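Local structure of probable molybdopterin-guanine dinucleotide biosynthesis protein A (Aquifex aeolicus, 2E8B) at residues Cys17-Gly22 with Glu44-Thr49; Tyr58-Asp63 with Tyr89-His94; Ala83-Leu88 with Glu147-Arg152; Glu124-Ala129 with Lys143-Lys148. The protein probably catalyses transfer of GMP from GTP to molybdenum-bound molybdopterin, giving the guanine dinucleotide form of the molybdenum cofactor and diphosphate. All blocks are in the same frame, centred on the assembly; numbering follows the deposited sequence.

Interaction 1 (Cys17-Gly22 with Glu44-Thr49)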
loop_
_atom_site.group_PDB
_atom_site.type_symbol
_atom_site.label_atom_id
_atom_site.label_comp_id
_atom_site.label_asym_id
_atom_site.label_seq_id
_atom_site.Cartn_x
_atom_site.Cartn_y
_atom_site.Cartn_z
ATOM N N CYS A 17 -2.846 7.219 -5.097
ATOM C CA CYS A 17 -2.272 6.029 -4.487
ATOM C C CYS A 17 -1.359 6.397 -3.325
ATOM O O CYS A 17 -0.633 7.394 -3.378
ATOM C CB CYS A 17 -1.474 5.247 -5.534
ATOM S SG CYS A 17 -0.610 3.752 -4.960
ATOM N N TYR A 18 -1.393 5.577 -2.280
ATOM C CA TYR A 18 -0.562 5.784 -1.107
ATOM C C TYR A 18 0.408 4.625 -0.988
ATOM O O TYR A 18 -0.005 3.476 -0.905
ATOM C CB TYR A 18 -1.431 5.861 0.141
ATOM C CG TYR A 18 -2.268 7.103 0.167
ATOM C CD1 TYR A 18 -3.496 7.140 -0.481
ATOM C CD2 TYR A 18 -1.799 8.267 0.775
ATOM C CE1 TYR A 18 -4.243 8.304 -0.534
ATOM C CE2 TYR A 18 -2.539 9.444 0.733
ATOM C CZ TYR A 18 -3.759 9.452 0.073
ATOM O OH TYR A 18 -4.500 10.600 0.016
ATOM N N VAL A 19 1.699 4.939 -1.011
ATOM C CA VAL A 19 2.739 3.930 -0.892
ATOM C C VAL A 19 3.170 3.928 0.565
ATOM O O VAL A 19 3.665 4.935 1.076
ATOM C CB VAL A 19 3.944 4.262 -1.800
ATOM C CG1 VAL A 19 5.061 3.260 -1.572
ATOM C CG2 VAL A 19 3.510 4.254 -3.257
ATOM N N LEU A 20 2.971 2.797 1.233
ATOM C CA LEU A 20 3.304 2.668 2.648
ATOM C C LEU A 20 4.777 2.349 2.883
ATOM O O LEU A 20 5.253 1.278 2.519
ATOM C CB LEU A 20 2.422 1.589 3.291
ATOM C CG LEU A 20 0.919 1.753 3.051
ATOM C CD1 LEU A 20 0.143 0.682 3.810
ATOM C CD2 LEU A 20 0.479 3.137 3.509
ATOM N N ALA A 21 5.486 3.287 3.508
ATOM C CA ALA A 21 6.911 3.128 3.793
ATOM C C ALA A 21 7.210 2.641 5.209
ATOM O O ALA A 21 8.335 2.233 5.498
ATOM C CB ALA A 21 7.636 4.439 3.540
ATOM N N GLY A 22 6.215 2.709 6.090
ATOM C CA GLY A 22 6.390 2.255 7.464
ATOM C C GLY A 22 7.178 3.143 8.420
ATOM O O GLY A 22 7.364 4.337 8.205
ATOM N N GLU A 44 11.594 2.876 -4.207
ATOM C CA GLU A 44 11.749 3.828 -5.298
ATOM C C GLU A 44 11.036 3.258 -6.521
ATOM O O GLU A 44 10.300 3.964 -7.213
ATOM C CB GLU A 44 13.234 4.033 -5.609
ATOM C CG GLU A 44 13.518 5.082 -6.671
ATOM C CD GLU A 44 15.007 5.245 -6.935
ATOM O OE1 GLU A 44 15.641 4.286 -7.415
ATOM O OE2 GLU A 44 15.545 6.334 -6.656
ATOM N N ARG A 45 11.247 1.971 -6.778
ATOM C CA ARG A 45 10.614 1.319 -7.915
ATOM C C ARG A 45 9.097 1.265 -7.769
ATOM O O ARG A 45 8.365 1.488 -8.737
ATOM C CB ARG A 45 11.160 -0.098 -8.096
ATOM C CG ARG A 45 12.637 -0.158 -8.467
ATOM C CD ARG A 45 12.964 -1.441 -9.221
ATOM N NE ARG A 45 12.839 -2.639 -8.393
ATOM C CZ ARG A 45 13.731 -3.021 -7.482
ATOM N NH1 ARG A 45 14.828 -2.300 -7.276
ATOM N NH2 ARG A 45 13.529 -4.126 -6.778
ATOM N N VAL A 46 8.622 0.967 -6.563
ATOM C CA VAL A 46 7.186 0.894 -6.323
ATOM C C VAL A 46 6.556 2.258 -6.569
ATOM O O VAL A 46 5.475 2.359 -7.146
ATOM C CB VAL A 46 6.872 0.454 -4.878
ATOM C CG1 VAL A 46 5.376 0.547 -4.614
ATOM C CG2 VAL A 46 7.350 -0.973 -4.656
ATOM N N TYR A 47 7.247 3.304 -6.125
ATOM C CA TYR A 47 6.771 4.669 -6.287
ATOM C C TYR A 47 6.659 5.040 -7.761
ATOM O O TYR A 47 5.652 5.602 -8.195
ATOM C CB TYR A 47 7.723 5.637 -5.577
ATOM C CG TYR A 47 7.383 7.088 -5.799
ATOM C CD1 TYR A 47 6.158 7.608 -5.387
ATOM C CD2 TYR A 47 8.281 7.940 -6.438
ATOM C CE1 TYR A 47 5.836 8.943 -5.609
ATOM C CE2 TYR A 47 7.970 9.273 -6.664
ATOM C CZ TYR A 47 6.747 9.768 -6.248
ATOM O OH TYR A 47 6.441 11.092 -6.457
ATOM N N GLU A 48 7.691 4.717 -8.530
ATOM C CA GLU A 48 7.678 5.024 -9.951
ATOM C C GLU A 48 6.575 4.234 -10.654
ATOM O O GLU A 48 5.901 4.752 -11.538
ATOM C CB GLU A 48 9.047 4.722 -10.560
ATOM C CG GLU A 48 10.159 5.524 -9.900
ATOM C CD GLU A 48 11.477 5.445 -10.642
ATOM O OE1 GLU A 48 11.993 4.322 -10.828
ATOM O OE2 GLU A 48 11.996 6.509 -11.037
ATOM N N THR A 49 6.380 2.984 -10.249
ATOM C CA THR A 49 5.333 2.165 -10.839
ATOM C C THR A 49 3.978 2.823 -10.573
ATOM O O THR A 49 3.141 2.934 -11.466
ATOM C CB THR A 49 5.332 0.749 -10.238
ATOM O OG1 THR A 49 6.549 0.084 -10.600
ATOM C CG2 THR A 49 4.148 -0.052 -10.757
#

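Interaction 2 (Tyr58-Asp63 with Tyr89-His94)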
loop_
_atom_site.group_PDB
_atom_site.type_symbol
_atom_site.label_atom_id
_atom_site.label_comp_id
_atom_site.label_asym_id
_atom_site.label_seq_id
_atom_site.Cartn_x
_atom_site.Cartn_y
_atom_site.Cartn_z
ATOM N N TYR A 58 1.389 9.432 -3.016
ATOM C CA TYR A 58 1.973 9.922 -1.778
ATOM C C TYR A 58 2.695 8.800 -1.060
ATOM O O TYR A 58 2.345 7.629 -1.207
ATOM C CB TYR A 58 0.896 10.474 -0.842
ATOM C CG TYR A 58 0.033 11.552 -1.450
ATOM C CD1 TYR A 58 -1.124 11.227 -2.149
ATOM C CD2 TYR A 58 0.387 12.895 -1.344
ATOM C CE1 TYR A 58 -1.913 12.210 -2.730
ATOM C CE2 TYR A 58 -0.397 13.893 -1.925
ATOM C CZ TYR A 58 -1.545 13.538 -2.616
ATOM O OH TYR A 58 -2.330 14.504 -3.203
ATOM N N ILE A 59 3.714 9.169 -0.295
ATOM C CA ILE A 59 4.467 8.202 0.486
ATOM C C ILE A 59 4.021 8.391 1.928
ATOM O O ILE A 59 4.030 9.508 2.443
ATOM C CB ILE A 59 5.982 8.470 0.412
ATOM C CG1 ILE A 59 6.464 8.390 -1.037
ATOM C CG2 ILE A 59 6.718 7.487 1.308
ATOM C CD1 ILE A 59 6.377 7.006 -1.653
ATOM N N VAL A 60 3.601 7.310 2.573
ATOM C CA VAL A 60 3.190 7.397 3.964
ATOM C C VAL A 60 4.383 6.938 4.793
ATOM O O VAL A 60 4.822 5.794 4.678
ATOM C CB VAL A 60 1.984 6.486 4.258
ATOM C CG1 VAL A 60 1.679 6.501 5.752
ATOM C CG2 VAL A 60 0.768 6.949 3.461
ATOM N N ALA A 61 4.920 7.836 5.613
ATOM C CA ALA A 61 6.074 7.500 6.441
ATOM C C ALA A 61 6.088 8.305 7.735
ATOM O O ALA A 61 5.441 9.346 7.831
ATOM C CB ALA A 61 7.355 7.753 5.664
ATOM N N LYS A 62 6.833 7.818 8.724
ATOM C CA LYS A 62 6.936 8.499 10.019
ATOM C C LYS A 62 8.030 9.566 10.016
ATOM O O LYS A 62 8.084 10.420 10.907
ATOM C CB LYS A 62 7.233 7.489 11.140
ATOM C CG LYS A 62 6.170 6.416 11.350
ATOM C CD LYS A 62 6.478 5.593 12.585
ATOM C CE LYS A 62 5.483 4.455 12.770
ATOM N NZ LYS A 62 4.096 4.953 13.004
ATOM N N ASP A 63 8.904 9.516 9.013
ATOM C CA ASP A 63 10.008 10.467 8.908
ATOM C C ASP A 63 10.110 11.006 7.481
ATOM O O ASP A 63 10.447 10.269 6.554
ATOM C CB ASP A 63 11.317 9.777 9.299
ATOM C CG ASP A 63 12.449 10.756 9.534
ATOM O OD1 ASP A 63 12.652 11.651 8.693
ATOM O OD2 ASP A 63 13.145 10.624 10.561
ATOM N N TYR A 89 -4.688 3.905 8.136
ATOM C CA TYR A 89 -5.475 4.973 8.736
ATOM C C TYR A 89 -4.964 6.321 8.227
ATOM O O TYR A 89 -5.741 7.181 7.812
ATOM C CB TYR A 89 -5.349 4.912 10.261
ATOM C CG TYR A 89 -5.816 6.158 10.981
ATOM C CD1 TYR A 89 -7.173 6.442 11.117
ATOM C CD2 TYR A 89 -4.896 7.067 11.505
ATOM C CE1 TYR A 89 -7.602 7.600 11.759
ATOM C CE2 TYR A 89 -5.316 8.233 12.144
ATOM C CZ TYR A 89 -6.669 8.488 12.266
ATOM O OH TYR A 89 -7.094 9.640 12.886
ATOM N N THR A 90 -3.646 6.490 8.254
ATOM C CA THR A 90 -3.032 7.733 7.807
ATOM C C THR A 90 -3.365 8.033 6.351
ATOM O O THR A 90 -3.631 9.176 5.993
ATOM C CB THR A 90 -1.508 7.679 7.981
ATOM O OG1 THR A 90 -1.205 7.476 9.367
ATOM C CG2 THR A 90 -0.862 8.981 7.511
ATOM N N ALA A 91 -3.358 7.000 5.512
ATOM C CA ALA A 91 -3.664 7.171 4.100
ATOM C C ALA A 91 -5.115 7.605 3.892
ATOM O O ALA A 91 -5.389 8.560 3.162
ATOM C CB ALA A 91 -3.407 5.863 3.352
ATOM N N LEU A 92 -6.041 6.904 4.541
ATOM C CA LEU A 92 -7.462 7.203 4.390
ATOM C C LEU A 92 -7.868 8.546 4.981
ATOM O O LEU A 92 -8.791 9.195 4.486
ATOM C CB LEU A 92 -8.294 6.076 4.988
ATOM C CG LEU A 92 -8.129 4.758 4.228
ATOM C CD1 LEU A 92 -8.916 3.665 4.913
ATOM C CD2 LEU A 92 -8.591 4.933 2.785
ATOM N N LYS A 93 -7.174 8.964 6.032
ATOM C CA LYS A 93 -7.451 10.249 6.663
ATOM C C LYS A 93 -7.099 11.366 5.674
ATOM O O LYS A 93 -7.800 12.376 5.574
ATOM C CB LYS A 93 -6.607 10.374 7.934
ATOM C CG LYS A 93 -6.721 11.688 8.683
ATOM C CD LYS A 93 -5.792 11.656 9.892
ATOM C CE LYS A 93 -5.799 12.960 10.661
ATOM N NZ LYS A 93 -4.896 12.867 11.841
ATOM N N HIS A 94 -6.015 11.161 4.931
ATOM C CA HIS A 94 -5.540 12.135 3.956
ATOM C C HIS A 94 -6.321 12.095 2.645
ATOM O O HIS A 94 -6.440 13.108 1.966
ATOM C CB HIS A 94 -4.056 11.886 3.658
ATOM C CG HIS A 94 -3.468 12.836 2.662
ATOM N ND1 HIS A 94 -3.024 14.095 3.001
ATOM C CD2 HIS A 94 -3.246 12.706 1.332
ATOM C CE1 HIS A 94 -2.551 14.700 1.926
ATOM N NE2 HIS A 94 -2.675 13.878 0.900
#

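Interaction 3 (Ala83-Leu88 with Glu147-Arg152)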
loop_
_atom_site.group_PDB
_atom_site.type_symbol
_atom_site.label_atom_id
_atom_site.label_comp_id
_atom_site.label_asym_id
_atom_site.label_seq_id
_atom_site.Cartn_x
_atom_site.Cartn_y
_atom_site.Cartn_z
ATOM N N ALA A 83 2.640 0.016 12.797
ATOM C CA ALA A 83 1.695 -1.035 12.437
ATOM C C ALA A 83 1.084 -0.690 11.086
ATOM O O ALA A 83 0.812 0.476 10.797
ATOM C CB ALA A 83 0.606 -1.151 13.497
ATOM N N SER A 84 0.870 -1.703 10.257
ATOM C CA SER A 84 0.307 -1.474 8.932
ATOM C C SER A 84 -1.050 -0.789 8.985
ATOM O O SER A 84 -1.361 0.048 8.135
ATOM C CB SER A 84 0.191 -2.798 8.178
ATOM O OG SER A 84 1.475 -3.353 7.966
ATOM N N ILE A 85 -1.856 -1.134 9.985
ATOM C CA ILE A 85 -3.185 -0.542 10.096
ATOM C C ILE A 85 -3.094 0.960 10.350
ATOM O O ILE A 85 -3.988 1.714 9.972
ATOM C CB ILE A 85 -4.025 -1.235 11.208
ATOM C CG1 ILE A 85 -5.492 -0.813 11.084
ATOM C CG2 ILE A 85 -3.487 -0.881 12.577
ATOM C CD1 ILE A 85 -6.435 -1.559 12.020
ATOM N N ILE A 86 -2.005 1.395 10.976
ATOM C CA ILE A 86 -1.808 2.818 11.247
ATOM C C ILE A 86 -1.426 3.546 9.957
ATOM O O ILE A 86 -1.788 4.704 9.757
ATOM C CB ILE A 86 -0.728 3.027 12.331
ATOM C CG1 ILE A 86 -1.287 2.553 13.681
ATOM C CG2 ILE A 86 -0.310 4.494 12.385
ATOM C CD1 ILE A 86 -0.338 2.701 14.853
ATOM N N GLY A 87 -0.706 2.860 9.074
ATOM C CA GLY A 87 -0.343 3.475 7.807
ATOM C C GLY A 87 -1.601 3.614 6.958
ATOM O O GLY A 87 -1.780 4.598 6.230
ATOM N N LEU A 88 -2.475 2.617 7.057
ATOM C CA LEU A 88 -3.734 2.605 6.324
ATOM C C LEU A 88 -4.610 3.750 6.817
ATOM O O LEU A 88 -5.199 4.479 6.028
ATOM C CB LEU A 88 -4.448 1.268 6.539
ATOM C CG LEU A 88 -5.754 1.024 5.779
ATOM C CD1 LEU A 88 -5.485 1.085 4.283
ATOM C CD2 LEU A 88 -6.327 -0.337 6.153
ATOM N N GLU A 147 -14.016 5.573 9.819
ATOM C CA GLU A 147 -14.645 5.468 11.134
ATOM C C GLU A 147 -14.397 4.114 11.799
ATOM O O GLU A 147 -14.070 4.043 12.987
ATOM C CB GLU A 147 -16.153 5.704 11.023
ATOM C CG GLU A 147 -16.909 5.443 12.317
ATOM C CD GLU A 147 -18.387 5.773 12.212
ATOM O OE1 GLU A 147 -19.075 5.182 11.352
ATOM O OE2 GLU A 147 -18.862 6.624 12.994
ATOM N N LYS A 148 -14.563 3.042 11.029
ATOM C CA LYS A 148 -14.369 1.689 11.539
ATOM C C LYS A 148 -12.911 1.392 11.872
ATOM O O LYS A 148 -12.616 0.765 12.889
ATOM C CB LYS A 148 -14.873 0.664 10.519
ATOM C CG LYS A 148 -16.392 0.566 10.434
ATOM C CD LYS A 148 -16.931 -0.621 11.232
ATOM C CE LYS A 148 -16.561 -0.545 12.704
ATOM N NZ LYS A 148 -17.111 -1.704 13.460
ATOM N N ILE A 149 -12.003 1.833 11.011
ATOM C CA ILE A 149 -10.582 1.602 11.240
ATOM C C ILE A 149 -10.167 2.326 12.512
ATOM O O ILE A 149 -9.462 1.777 13.358
ATOM C CB ILE A 149 -9.736 2.126 10.060
ATOM C CG1 ILE A 149 -10.065 1.334 8.794
ATOM C CG2 ILE A 149 -8.254 2.019 10.392
ATOM C CD1 ILE A 149 -9.283 1.762 7.577
ATOM N N GLU A 150 -10.629 3.561 12.648
ATOM C CA GLU A 150 -10.305 4.366 13.812
ATOM C C GLU A 150 -10.843 3.712 15.079
ATOM O O GLU A 150 -10.196 3.729 16.127
ATOM C CB GLU A 150 -10.901 5.761 13.650
ATOM C CG GLU A 150 -10.332 6.769 14.609
ATOM C CD GLU A 150 -10.982 8.119 14.462
ATOM O OE1 GLU A 150 -10.882 8.718 13.368
ATOM O OE2 GLU A 150 -11.596 8.575 15.442
ATOM N N GLU A 151 -12.034 3.133 14.972
ATOM C CA GLU A 151 -12.674 2.466 16.096
ATOM C C GLU A 151 -11.858 1.268 16.580
ATOM O O GLU A 151 -11.613 1.110 17.776
ATOM C CB GLU A 151 -14.071 2.008 15.682
ATOM C CG GLU A 151 -14.870 1.318 16.766
ATOM C CD GLU A 151 -16.255 0.942 16.283
ATOM O OE1 GLU A 151 -16.975 1.842 15.801
ATOM O OE2 GLU A 151 -16.628 -0.246 16.381
ATOM N N ARG A 152 -11.438 0.419 15.645
ATOM C CA ARG A 152 -10.660 -0.760 16.004
ATOM C C ARG A 152 -9.280 -0.397 16.560
ATOM O O ARG A 152 -8.824 -0.999 17.531
ATOM C CB ARG A 152 -10.522 -1.686 14.791
ATOM C CG ARG A 152 -11.856 -2.194 14.243
ATOM C CD ARG A 152 -11.651 -3.343 13.264
ATOM N NE ARG A 152 -11.267 -4.572 13.953
ATOM C CZ ARG A 152 -12.124 -5.389 14.554
ATOM N NH1 ARG A 152 -13.423 -5.112 14.548
ATOM N NH2 ARG A 152 -11.687 -6.477 15.168
#

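Interaction 4 (Glu124-Ala129 with Lys143-Lys148)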
loop_
_atom_site.group_PDB
_atom_site.type_symbol
_atom_site.label_atom_id
_atom_site.label_comp_id
_atom_site.label_asym_id
_atom_site.label_seq_id
_atom_site.Cartn_x
_atom_site.Cartn_y
_atom_site.Cartn_z
ATOM N N GLU A 124 -16.516 -2.159 -3.984
ATOM C CA GLU A 124 -16.584 -1.642 -2.621
ATOM C C GLU A 124 -16.833 -2.763 -1.607
ATOM O O GLU A 124 -17.403 -3.796 -1.947
ATOM C CB GLU A 124 -17.695 -0.596 -2.526
ATOM C CG GLU A 124 -17.421 0.662 -3.343
ATOM C CD GLU A 124 -18.573 1.649 -3.303
ATOM O OE1 GLU A 124 -18.976 2.049 -2.192
ATOM O OE2 GLU A 124 -19.075 2.024 -4.383
ATOM N N PRO A 125 -16.408 -2.571 -0.344
ATOM C CA PRO A 125 -15.721 -1.384 0.169
ATOM C C PRO A 125 -14.204 -1.474 0.042
ATOM O O PRO A 125 -13.508 -0.469 0.158
ATOM C CB PRO A 125 -16.169 -1.342 1.625
ATOM C CG PRO A 125 -16.184 -2.783 1.984
ATOM C CD PRO A 125 -16.831 -3.441 0.771
ATOM N N VAL A 126 -13.709 -2.686 -0.184
ATOM C CA VAL A 126 -12.277 -2.941 -0.326
ATOM C C VAL A 126 -12.044 -4.095 -1.290
ATOM O O VAL A 126 -12.787 -5.072 -1.289
ATOM C CB VAL A 126 -11.639 -3.348 1.017
ATOM C CG1 VAL A 126 -10.136 -3.550 0.836
ATOM C CG2 VAL A 126 -11.926 -2.314 2.070
ATOM N N SER A 127 -11.010 -3.973 -2.113
ATOM C CA SER A 127 -10.636 -5.031 -3.044
ATOM C C SER A 127 -9.131 -5.160 -2.914
ATOM O O SER A 127 -8.395 -4.202 -3.154
ATOM C CB SER A 127 -11.010 -4.667 -4.484
ATOM O OG SER A 127 -12.412 -4.773 -4.674
ATOM N N VAL A 128 -8.676 -6.336 -2.506
ATOM C CA VAL A 128 -7.253 -6.559 -2.333
ATOM C C VAL A 128 -6.776 -7.756 -3.127
ATOM O O VAL A 128 -7.531 -8.701 -3.380
ATOM C CB VAL A 128 -6.896 -6.773 -0.851
ATOM C CG1 VAL A 128 -6.918 -5.444 -0.109
ATOM C CG2 VAL A 128 -7.876 -7.742 -0.223
ATOM N N ALA A 129 -5.510 -7.704 -3.517
ATOM C CA ALA A 129 -4.887 -8.767 -4.292
ATOM C C ALA A 129 -4.787 -10.069 -3.506
ATOM O O ALA A 129 -4.504 -10.064 -2.312
ATOM C CB ALA A 129 -3.496 -8.321 -4.744
ATOM N N LYS A 143 -12.641 5.454 1.666
ATOM C CA LYS A 143 -12.468 6.397 2.759
ATOM C C LYS A 143 -13.572 6.200 3.799
ATOM O O LYS A 143 -13.408 6.547 4.968
ATOM C CB LYS A 143 -12.507 7.832 2.223
ATOM C CG LYS A 143 -12.084 8.879 3.231
ATOM C CD LYS A 143 -12.191 10.275 2.647
ATOM C CE LYS A 143 -11.816 11.326 3.678
ATOM N NZ LYS A 143 -10.387 11.231 4.082
ATOM N N LYS A 144 -14.693 5.634 3.363
ATOM C CA LYS A 144 -15.829 5.395 4.249
ATOM C C LYS A 144 -15.489 4.425 5.371
ATOM O O LYS A 144 -16.245 4.282 6.328
ATOM C CB LYS A 144 -17.023 4.870 3.446
ATOM C CG LYS A 144 -17.605 5.894 2.478
ATOM C CD LYS A 144 -18.810 5.354 1.719
ATOM C CE LYS A 144 -19.375 6.405 0.772
ATOM N NZ LYS A 144 -20.590 5.933 0.052
ATOM N N LEU A 145 -14.343 3.765 5.251
ATOM C CA LEU A 145 -13.898 2.809 6.258
ATOM C C LEU A 145 -13.171 3.498 7.413
ATOM O O LEU A 145 -12.898 2.881 8.442
ATOM C CB LEU A 145 -12.952 1.797 5.619
ATOM C CG LEU A 145 -13.509 0.988 4.455
ATOM C CD1 LEU A 145 -12.375 0.252 3.785
ATOM C CD2 LEU A 145 -14.571 0.023 4.950
ATOM N N LEU A 146 -12.860 4.778 7.238
ATOM C CA LEU A 146 -12.137 5.532 8.257
ATOM C C LEU A 146 -12.707 5.398 9.670
ATOM O O LEU A 146 -11.964 5.137 10.614
ATOM C CB LEU A 146 -12.063 7.008 7.860
ATOM C CG LEU A 146 -11.078 7.865 8.652
ATOM C CD1 LEU A 146 -9.698 7.217 8.663
ATOM C CD2 LEU A 146 -11.012 9.245 8.026
ATOM N N GLU A 147 -14.016 5.573 9.819
ATOM C CA GLU A 147 -14.645 5.468 11.134
ATOM C C GLU A 147 -14.397 4.114 11.799
ATOM O O GLU A 147 -14.070 4.043 12.987
ATOM C CB GLU A 147 -16.153 5.704 11.023
ATOM C CG GLU A 147 -16.909 5.443 12.317
ATOM C CD GLU A 147 -18.387 5.773 12.212
ATOM O OE1 GLU A 147 -19.075 5.182 11.352
ATOM O OE2 GLU A 147 -18.862 6.624 12.994
ATOM N N LYS A 148 -14.563 3.042 11.029
ATOM C CA LYS A 148 -14.369 1.689 11.539
ATOM C C LYS A 148 -12.911 1.392 11.872
ATOM O O LYS A 148 -12.616 0.765 12.889
ATOM C CB LYS A 148 -14.873 0.664 10.519
ATOM C CG LYS A 148 -16.392 0.566 10.434
ATOM C CD LYS A 148 -16.931 -0.621 11.232
ATOM C CE LYS A 148 -16.561 -0.545 12.704
ATOM N NZ LYS A 148 -17.111 -1.704 13.460
#

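Interaction 1 (Cys17-Gly22 with Glu44-Thr49)
V19 of strand 16-22 points its side chain at helix 32-51 and meets V46 through one methyl of each: V19 CG1 and V46 CG1 are 4.1 Å apart. The other branch of V19 reaches the helix backbone, with V19 CG2 4.5 Å from Y47 CA. Holding CG1 anti to the backbone N (chi1 175° in V19, 173° in V46) carries this methyl of each valine to the other, and the two forks cross at a slant. The ring of Y47 packs on V57 and I59 of strand 56-61 and on A72. The next shell thickens this apolar layer. V19 also rests on I43, one turn earlier in the helix, and on I59, while V46 touches L103 of strand 99-104. On the helix itself, R45 O takes two donors from T49, the backbone N at 2.9 Å and OG1 at 3.0 Å, which come from opposite faces of the carbonyl plane. R45 NH2 is tied to P108 O, joining the helix to the loop after strand 99-104. Strand and helix are the first two elements of a beta-alpha-beta crossover that ends in strand 56-61, parallel to strand 16-22, as expected of a GT-A nucleotidyltransferase domain. The strand runs into L20, A21 and G22, predicted to bind GTP, consistent with V19 and V46 packing beneath the probable nucleotide site.

Interaction 2 (Tyr58-Asp63 with Tyr89-His94)
H94 stands with an edge of its ring over one face of the Y58 ring, an edge-to-face pair with centroids 4.7 Å apart and planes at 69°. Y58 turns its ring toward the helix by placing CG anti to its carbonyl carbon, with chi1 -56°. The H94 edge sits over the rim of the Y58 ring, not its centre. A leucine in place of Y58 would remove the flat face under H94 and is likely to leave the imidazole freer to turn. The aliphatic contacts belong to V60. Its CG1 lies alongside the methyl of T90, 4.0 Å from T90 CG2, and its CG2 is 4.3 Å from A91 CB, so the two branches meet successive residues of the helix. The polar arm of T90 is used within the helix, where OG1 bonds to I86 O. The backbone of strand 58-61 bonds within the sheet: Y58 and V60 pair with strand 16-22, and I59 with P73 and V75. Among charged groups, K62 NZ makes a salt bridge to D77, a predicted GTP-binding residue. Around the contact, the Y58 ring also meets Y18 at about 20°, while V75 of strand 74-76 touches Y58, T90 and H94. The axis of segment 89-94 passes 9.3 Å from that of strand 58-61, and helix 84-94 lies over the parallel strands 16-22, 56-61 and 74-76.

Interaction 3 (Ala83-Leu88 with Glu147-Arg152)
I85, L88 and I149 meet as branched aliphatic chains, and no ring, amide or carboxylate offers a face or an edge to the contact. R152 comes near only with its CB, 4.9 Å from I85 CD1; its flat guanidinium is held away by salt bridges, NH1 with D166 and NH2 with D157. I149 does the reaching from helix 146-154, with its two arms divided between two partners. CG2 lies 4.0 Å from I85 CG1, the two side chains sliding past each other in opposite directions. CD1 comes 3.9 Å from L88 CD2 and 4.0 Å from L88 CG, crossing the leucine nearly at right angles. This split follows from chi1 of I149 at -64°, which sets CG1 anti to the carbonyl carbon and CG2 anti to the backbone N. The same isoleucine also touches Y89, L92 and L163, so from its own helix it packs against both helix 84-94 and helix 160-167. I85 and L88 stand three residues apart in the first turn of helix 84-94, whose N-cap position is A83. The charged groups of helix 146-154 keep out of this contact: K148 NZ and E151 OE2 form a weak salt bridge at 3.3 Å, and K148 NZ also makes one to D166. With only aliphatic carbons meeting at van der Waals distance, segments 83-88 and 147-152 are held by shape and burial, with no polar bond between them.

Interaction 4 (Glu124-Ala129 with Lys143-Lys148)
L145 packs against P125 and V126 where the residues leading into helix 146-154 meet the start of strand 126-130 of the mixed sheet in the GT-A-like domain. Strand 126-130 runs antiparallel to strand 140-142 and parallel to strand 170-173, and the chain returns from strand 140-142 straight into segment 143-148. The tight part is the fork of L145. CD2 sits 3.9 Å from P125 CB, and CD1 is an equal 3.9 Å from P125 O. L145 holds CG anti to its carbonyl carbon, chi1 -58°, which turns the fork to the strand. V126 CG2 also faces L145 CD1, but their modelled separation is too short to be trusted in detail. V167 of helix 160-167 touches L145 and L164 touches V126, closing the apolar cluster. The loose part lies at E124 and K144, both exposed. Their opposite charges lie near each other, E124 OE1 4.8 Å from K144 NZ, too far for a salt bridge, so any attraction there is probably weak. The backbone around them is better anchored: K144 N bonds to S142 OG and E98 OE2, and E124 O accepts from N170 ND2. The predicted GTP site is remote, with L20 and V126 side chains about 12 Å apart. The peptide bond before P125 is cis, which draws E124 CA and P125 CA to 2.9 Å.

Interactions 1 and 2 belong to the same sheet, on strands 16-22 and 56-61, which are neighbours in it; V19 bonds through its backbone to Y58 and V60. Their helices lie on its opposite faces. Interactions 2 and 3, with centres 11 Å apart, share helix 84-94, which packs by one side on the sheet and by another on helix 146-154. That second helix carries interactions 3 and 4, also 11 Å apart. Along the chain, interaction 1 closes before the others open, the segments of 2 and 3 alternate, and 3 and 4 finish on one helix. The contacts therefore run from the predicted GTP-binding strand outward to helix 146-154, within one domain.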